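Local coordinates for esterase (Xanthomonas oryzae pv. oryzae, PDB 3H2G), which probably hydrolyses ester bonds in the rice cell wall as a secreted-lipase-like alpha/beta-hydrolase esterase, and contributes to virulence of the bacterium, at residues G235-I249 / A307-L319. Numbering follows the deposited sequence.
Sequences GSYAIVAMQHTYKNI and ANPFRQDLARNNL
Asn317 ND2 serves two acceptors: it donates to Tyr246 OH, 3.0 Å away and tilted 28° from its amide plane, and to Asp313 O, in the last turn of helix 309-316, which Asn317 follows, so both amide hydrogens are used and the amide is held at the rim of the tyrosine ring. Further out, the amide of Asn248 and the carboxylate of Asp313 approach from opposite directions with their planes nearly coplanar. Asn248 ND2 gives a hydrogen bond to the syn lone pair of Asp313 OD1 at 3.0 Å, while Asn248 OD1 lies 2.6 Å from Asp313 OD2. One water accepts from both Asn248 ND2 and Arg316 NH2. On the buried side, Phe310 has CG trans to its main-chain nitrogen (chi1 171°), which lays the ring against helix 235-246. Ile239 CG1 sits over the ring centre, 3.5 Å from the centroid, a CH-pi contact; Leu314 CD1 lies over the opposite face, toward the rim, and Met242 CG reaches the edge. The two helices cross nearly at right angles, 83° with axes 10.1 Å apart. Phe215 of helix 211-218 packs on Ala238 and Leu314, all within the mainly helical insertion between strands 198-205 and 328-332, consistent with an alpha/beta-hydrolase cap.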
loop_
_atom_site.group_PDB
_atom_site.type_symbol
_atom_site.label_atom_id
_atom_site.label_comp_id
_atom_site.label_asym_id
_atom_site.label_seq_id
_atom_site.Cartn_x
_atom_site.Cartn_y
_atom_site.Cartn_z
ATOM N N GLY A 235 -11.528 6.294 7.469
ATOM C CA GLY A 235 -12.741 5.531 7.698
ATOM C C GLY A 235 -13.754 5.786 6.595
ATOM O O GLY A 235 -14.421 4.863 6.128
ATOM N N SER A 236 -13.877 7.044 6.179
ATOM C CA SER A 236 -14.813 7.398 5.115
ATOM C C SER A 236 -14.402 6.748 3.795
ATOM O O SER A 236 -15.246 6.236 3.059
ATOM C CB SER A 236 -14.891 8.919 4.961
ATOM O OG SER A 236 -15.449 9.506 6.130
ATOM N N TYR A 237 -13.108 6.766 3.492
ATOM C CA TYR A 237 -12.621 6.149 2.255
ATOM C C TYR A 237 -13.001 4.661 2.272
ATOM O O TYR A 237 -13.507 4.120 1.289
ATOM C CB TYR A 237 -11.096 6.307 2.160
ATOM C CG TYR A 237 -10.520 6.229 0.753
ATOM C CD1 TYR A 237 -9.250 6.738 0.480
ATOM C CD2 TYR A 237 -11.252 5.685 -0.308
ATOM C CE1 TYR A 237 -8.721 6.718 -0.811
ATOM C CE2 TYR A 237 -10.732 5.661 -1.611
ATOM C CZ TYR A 237 -9.465 6.183 -1.850
ATOM O OH TYR A 237 -8.941 6.190 -3.121
ATOM N N ALA A 238 -12.768 4.010 3.408
ATOM C CA ALA A 238 -13.076 2.590 3.563
ATOM C C ALA A 238 -14.553 2.265 3.359
ATOM O O ALA A 238 -14.889 1.313 2.657
ATOM C CB ALA A 238 -12.630 2.109 4.941
ATOM N N ILE A 239 -15.431 3.046 3.982
ATOM C CA ILE A 239 -16.873 2.820 3.868
ATOM C C ILE A 239 -17.371 3.003 2.434
ATOM O O ILE A 239 -18.071 2.141 1.894
ATOM C CB ILE A 239 -17.651 3.772 4.811
ATOM C CG1 ILE A 239 -17.332 3.416 6.266
ATOM C CG2 ILE A 239 -19.155 3.685 4.535
ATOM C CD1 ILE A 239 -17.864 4.415 7.282
ATOM N N VAL A 240 -17.010 4.126 1.823
ATOM C CA VAL A 240 -17.417 4.419 0.453
ATOM C C VAL A 240 -16.887 3.361 -0.522
ATOM O O VAL A 240 -17.617 2.890 -1.397
ATOM C CB VAL A 240 -16.917 5.824 0.028
ATOM C CG1 VAL A 240 -17.122 6.035 -1.458
ATOM C CG2 VAL A 240 -17.666 6.896 0.815
ATOM N N ALA A 241 -15.623 2.980 -0.362
ATOM C CA ALA A 241 -15.016 1.983 -1.237
ATOM C C ALA A 241 -15.650 0.605 -1.061
ATOM O O ALA A 241 -15.933 -0.078 -2.045
ATOM C CB ALA A 241 -13.511 1.903 -0.985
ATOM N N MET A 242 -15.880 0.193 0.185
ATOM C CA MET A 242 -16.483 -1.114 0.423
ATOM C C MET A 242 -17.898 -1.174 -0.142
ATOM O O MET A 242 -18.350 -2.232 -0.578
ATOM C CB MET A 242 -16.482 -1.448 1.917
ATOM C CG MET A 242 -15.097 -1.761 2.471
ATOM S SD MET A 242 -14.305 -3.170 1.649
ATOM C CE MET A 242 -12.625 -3.039 2.271
ATOM N N GLN A 243 -18.599 -0.041 -0.131
ATOM C CA GLN A 243 -19.948 0.005 -0.691
ATOM C C GLN A 243 -19.853 -0.177 -2.210
ATOM O O GLN A 243 -20.647 -0.901 -2.802
ATOM C CB GLN A 243 -20.627 1.340 -0.358
ATOM C CG GLN A 243 -21.927 1.603 -1.127
ATOM C CD GLN A 243 -22.924 0.462 -1.014
ATOM O OE1 GLN A 243 -23.108 -0.108 0.058
ATOM N NE2 GLN A 243 -23.582 0.133 -2.124
ATOM N N HIS A 244 -18.876 0.471 -2.838
ATOM C CA HIS A 244 -18.698 0.344 -4.286
ATOM C C HIS A 244 -18.356 -1.096 -4.652
ATOM O O HIS A 244 -18.914 -1.674 -5.586
ATOM C CB HIS A 244 -17.554 1.234 -4.785
ATOM C CG HIS A 244 -17.865 2.698 -4.794
ATOM N ND1 HIS A 244 -18.975 3.222 -5.421
ATOM C CD2 HIS A 244 -17.176 3.756 -4.303
ATOM C CE1 HIS A 244 -18.955 4.540 -5.318
ATOM N NE2 HIS A 244 -17.874 4.889 -4.645
ATOM N N THR A 245 -17.419 -1.666 -3.904
ATOM C CA THR A 245 -16.952 -3.025 -4.144
ATOM C C THR A 245 -17.982 -4.116 -3.869
ATOM O O THR A 245 -18.224 -4.971 -4.721
ATOM C CB THR A 245 -15.693 -3.323 -3.295
ATOM O OG1 THR A 245 -14.684 -2.343 -3.577
ATOM C CG2 THR A 245 -15.149 -4.719 -3.603
ATOM N N TYR A 246 -18.593 -4.082 -2.688
ATOM C CA TYR A 246 -19.560 -5.107 -2.307
ATOM C C TYR A 246 -21.029 -4.744 -2.463
ATOM O O TYR A 246 -21.885 -5.630 -2.449
ATOM C CB TYR A 246 -19.303 -5.556 -0.865
ATOM C CG TYR A 246 -17.953 -6.197 -0.669
ATOM C CD1 TYR A 246 -16.880 -5.468 -0.153
ATOM C CD2 TYR A 246 -17.734 -7.527 -1.036
ATOM C CE1 TYR A 246 -15.622 -6.046 -0.008
ATOM C CE2 TYR A 246 -16.477 -8.116 -0.893
ATOM C CZ TYR A 246 -15.427 -7.370 -0.379
ATOM O OH TYR A 246 -14.184 -7.950 -0.236
ATOM N N LYS A 247 -21.315 -3.453 -2.594
ATOM C CA LYS A 247 -22.684 -2.975 -2.765
ATOM C C LYS A 247 -23.639 -3.599 -1.755
ATOM O O LYS A 247 -24.741 -4.027 -2.110
ATOM C CB LYS A 247 -23.157 -3.285 -4.190
ATOM C CG LYS A 247 -22.358 -2.556 -5.262
ATOM C CD LYS A 247 -22.822 -2.917 -6.660
ATOM C CE LYS A 247 -22.248 -1.950 -7.685
ATOM N NZ LYS A 247 -20.764 -1.853 -7.600
ATOM N N ASN A 248 -23.228 -3.634 -0.490
ATOM C CA ASN A 248 -24.059 -4.243 0.541
ATOM C C ASN A 248 -24.140 -3.469 1.853
ATOM O O ASN A 248 -24.499 -4.035 2.883
ATOM C CB ASN A 248 -23.559 -5.664 0.826
ATOM C CG ASN A 248 -22.141 -5.686 1.362
ATOM O OD1 ASN A 248 -21.499 -4.639 1.506
ATOM N ND2 ASN A 248 -21.641 -6.881 1.664
ATOM N N ILE A 249 -23.815 -2.182 1.828
ATOM C CA ILE A 249 -23.869 -1.391 3.052
ATOM C C ILE A 249 -25.046 -0.426 3.077
ATOM O O ILE A 249 -25.796 -0.383 4.057
ATOM C CB ILE A 249 -22.566 -0.583 3.265
ATOM C CG1 ILE A 249 -21.360 -1.525 3.235
ATOM C CG2 ILE A 249 -22.613 0.124 4.619
ATOM C CD1 ILE A 249 -20.021 -0.815 3.291
ATOM N N ALA A 307 -22.408 -8.380 12.804
ATOM C CA ALA A 307 -23.200 -8.517 11.583
ATOM C C ALA A 307 -23.245 -7.220 10.775
ATOM O O ALA A 307 -23.753 -7.201 9.652
ATOM C CB ALA A 307 -24.620 -8.968 11.923
ATOM N N ASN A 308 -22.727 -6.134 11.347
ATOM C CA ASN A 308 -22.706 -4.850 10.645
ATOM C C ASN A 308 -22.072 -5.114 9.275
ATOM O O ASN A 308 -20.982 -5.676 9.194
ATOM C CB ASN A 308 -21.866 -3.833 11.427
ATOM C CG ASN A 308 -21.875 -2.457 10.789
ATOM O OD1 ASN A 308 -22.699 -1.597 11.128
ATOM N ND2 ASN A 308 -20.969 -2.244 9.852
ATOM N N PRO A 309 -22.749 -4.712 8.182
ATOM C CA PRO A 309 -22.256 -4.918 6.815
ATOM C C PRO A 309 -20.884 -4.334 6.478
ATOM O O PRO A 309 -20.114 -4.951 5.739
ATOM C CB PRO A 309 -23.376 -4.333 5.950
ATOM C CG PRO A 309 -23.950 -3.265 6.820
ATOM C CD PRO A 309 -24.004 -3.940 8.170
ATOM N N PHE A 310 -20.580 -3.148 6.995
ATOM C CA PHE A 310 -19.278 -2.550 6.722
ATOM C C PHE A 310 -18.224 -3.386 7.438
ATOM O O PHE A 310 -17.166 -3.682 6.881
ATOM C CB PHE A 310 -19.231 -1.099 7.213
ATOM C CG PHE A 310 -17.861 -0.485 7.159
ATOM C CD1 PHE A 310 -17.124 -0.488 5.974
ATOM C CD2 PHE A 310 -17.299 0.088 8.298
ATOM C CE1 PHE A 310 -15.842 0.073 5.928
ATOM C CE2 PHE A 310 -16.022 0.649 8.263
ATOM C CZ PHE A 310 -15.291 0.639 7.074
ATOM N N ARG A 311 -18.530 -3.776 8.671
ATOM C CA ARG A 311 -17.622 -4.594 9.462
ATOM C C ARG A 311 -17.360 -5.921 8.747
ATOM O O ARG A 311 -16.220 -6.393 8.694
ATOM C CB ARG A 311 -18.225 -4.847 10.843
ATOM C CG ARG A 311 -17.315 -5.588 11.797
ATOM C CD ARG A 311 -17.870 -5.513 13.206
ATOM N NE ARG A 311 -17.214 -6.455 14.110
ATOM C CZ ARG A 311 -17.476 -6.534 15.410
ATOM N NH1 ARG A 311 -18.376 -5.720 15.951
ATOM N NH2 ARG A 311 -16.859 -7.437 16.162
ATOM N N GLN A 312 -18.418 -6.518 8.199
ATOM C CA GLN A 312 -18.304 -7.779 7.467
ATOM C C GLN A 312 -17.383 -7.622 6.259
ATOM O O GLN A 312 -16.587 -8.507 5.955
ATOM C CB GLN A 312 -19.682 -8.242 6.979
ATOM C CG GLN A 312 -20.598 -8.817 8.058
ATOM C CD GLN A 312 -20.222 -10.232 8.453
ATOM O OE1 GLN A 312 -19.934 -11.071 7.598
ATOM N NE2 GLN A 312 -20.238 -10.509 9.753
ATOM N N ASP A 313 -17.502 -6.496 5.563
ATOM C CA ASP A 313 -16.663 -6.253 4.397
ATOM C C ASP A 313 -15.201 -6.097 4.803
ATOM O O ASP A 313 -14.298 -6.511 4.072
ATOM C CB ASP A 313 -17.147 -5.013 3.638
ATOM C CG ASP A 313 -18.510 -5.218 2.996
ATOM O OD1 ASP A 313 -18.965 -6.381 2.898
ATOM O OD2 ASP A 313 -19.124 -4.217 2.576
ATOM N N LEU A 314 -14.960 -5.499 5.966
ATOM C CA LEU A 314 -13.590 -5.341 6.448
ATOM C C LEU A 314 -13.025 -6.722 6.775
ATOM O O LEU A 314 -11.868 -7.025 6.471
ATOM C CB LEU A 314 -13.551 -4.467 7.707
ATOM C CG LEU A 314 -13.883 -2.981 7.563
ATOM C CD1 LEU A 314 -13.876 -2.338 8.942
ATOM C CD2 LEU A 314 -12.861 -2.296 6.648
ATOM N N ALA A 315 -13.852 -7.563 7.388
ATOM C CA ALA A 315 -13.429 -8.912 7.758
ATOM C C ALA A 315 -13.049 -9.747 6.533
ATOM O O ALA A 315 -12.114 -10.545 6.591
ATOM C CB ALA A 315 -14.538 -9.613 8.552
ATOM N N ARG A 316 -13.772 -9.570 5.431
ATOM C CA ARG A 316 -13.472 -10.324 4.216
ATOM C C ARG A 316 -12.091 -9.945 3.709
ATOM O O ARG A 316 -11.483 -10.669 2.922
ATOM C CB ARG A 316 -14.493 -10.027 3.114
ATOM C CG ARG A 316 -15.920 -10.432 3.438
ATOM C CD ARG A 316 -16.796 -10.273 2.211
ATOM N NE ARG A 316 -18.215 -10.440 2.507
ATOM C CZ ARG A 316 -19.174 -10.428 1.586
ATOM N NH1 ARG A 316 -18.864 -10.260 0.308
ATOM N NH2 ARG A 316 -20.442 -10.575 1.943
ATOM N N ASN A 317 -11.595 -8.801 4.164
ATOM C CA ASN A 317 -10.291 -8.346 3.731
ATOM C C ASN A 317 -9.201 -8.434 4.792
ATOM O O ASN A 317 -8.180 -7.751 4.713
ATOM C CB ASN A 317 -10.424 -6.946 3.134
ATOM C CG ASN A 317 -11.155 -6.972 1.799
ATOM O OD1 ASN A 317 -10.596 -7.386 0.781
ATOM N ND2 ASN A 317 -12.416 -6.565 1.802
ATOM N N ASN A 318 -9.423 -9.291 5.787
ATOM C CA ASN A 318 -8.411 -9.524 6.811
ATOM C C ASN A 318 -7.368 -10.369 6.091
ATOM O O ASN A 318 -7.694 -11.062 5.130
ATOM C CB ASN A 318 -8.952 -10.356 7.981
ATOM C CG ASN A 318 -9.745 -9.536 8.968
ATOM O OD1 ASN A 318 -9.487 -8.351 9.157
ATOM N ND2 ASN A 318 -10.705 -10.175 9.629
ATOM N N LEU A 319 -6.128 -10.318 6.559
ATOM C CA LEU A 319 -5.040 -11.095 5.963
ATOM C C LEU A 319 -4.372 -11.920 7.056
ATOM O O LEU A 319 -3.147 -11.958 7.164
ATOM C CB LEU A 319 -4.024 -10.150 5.319
ATOM C CG LEU A 319 -4.538 -9.426 4.071
ATOM C CD1 LEU A 319 -3.577 -8.314 3.661
ATOM C CD2 LEU A 319 -4.704 -10.444 2.948
HETATM O O HOH W 1 -22.951 -9.370 1.029
#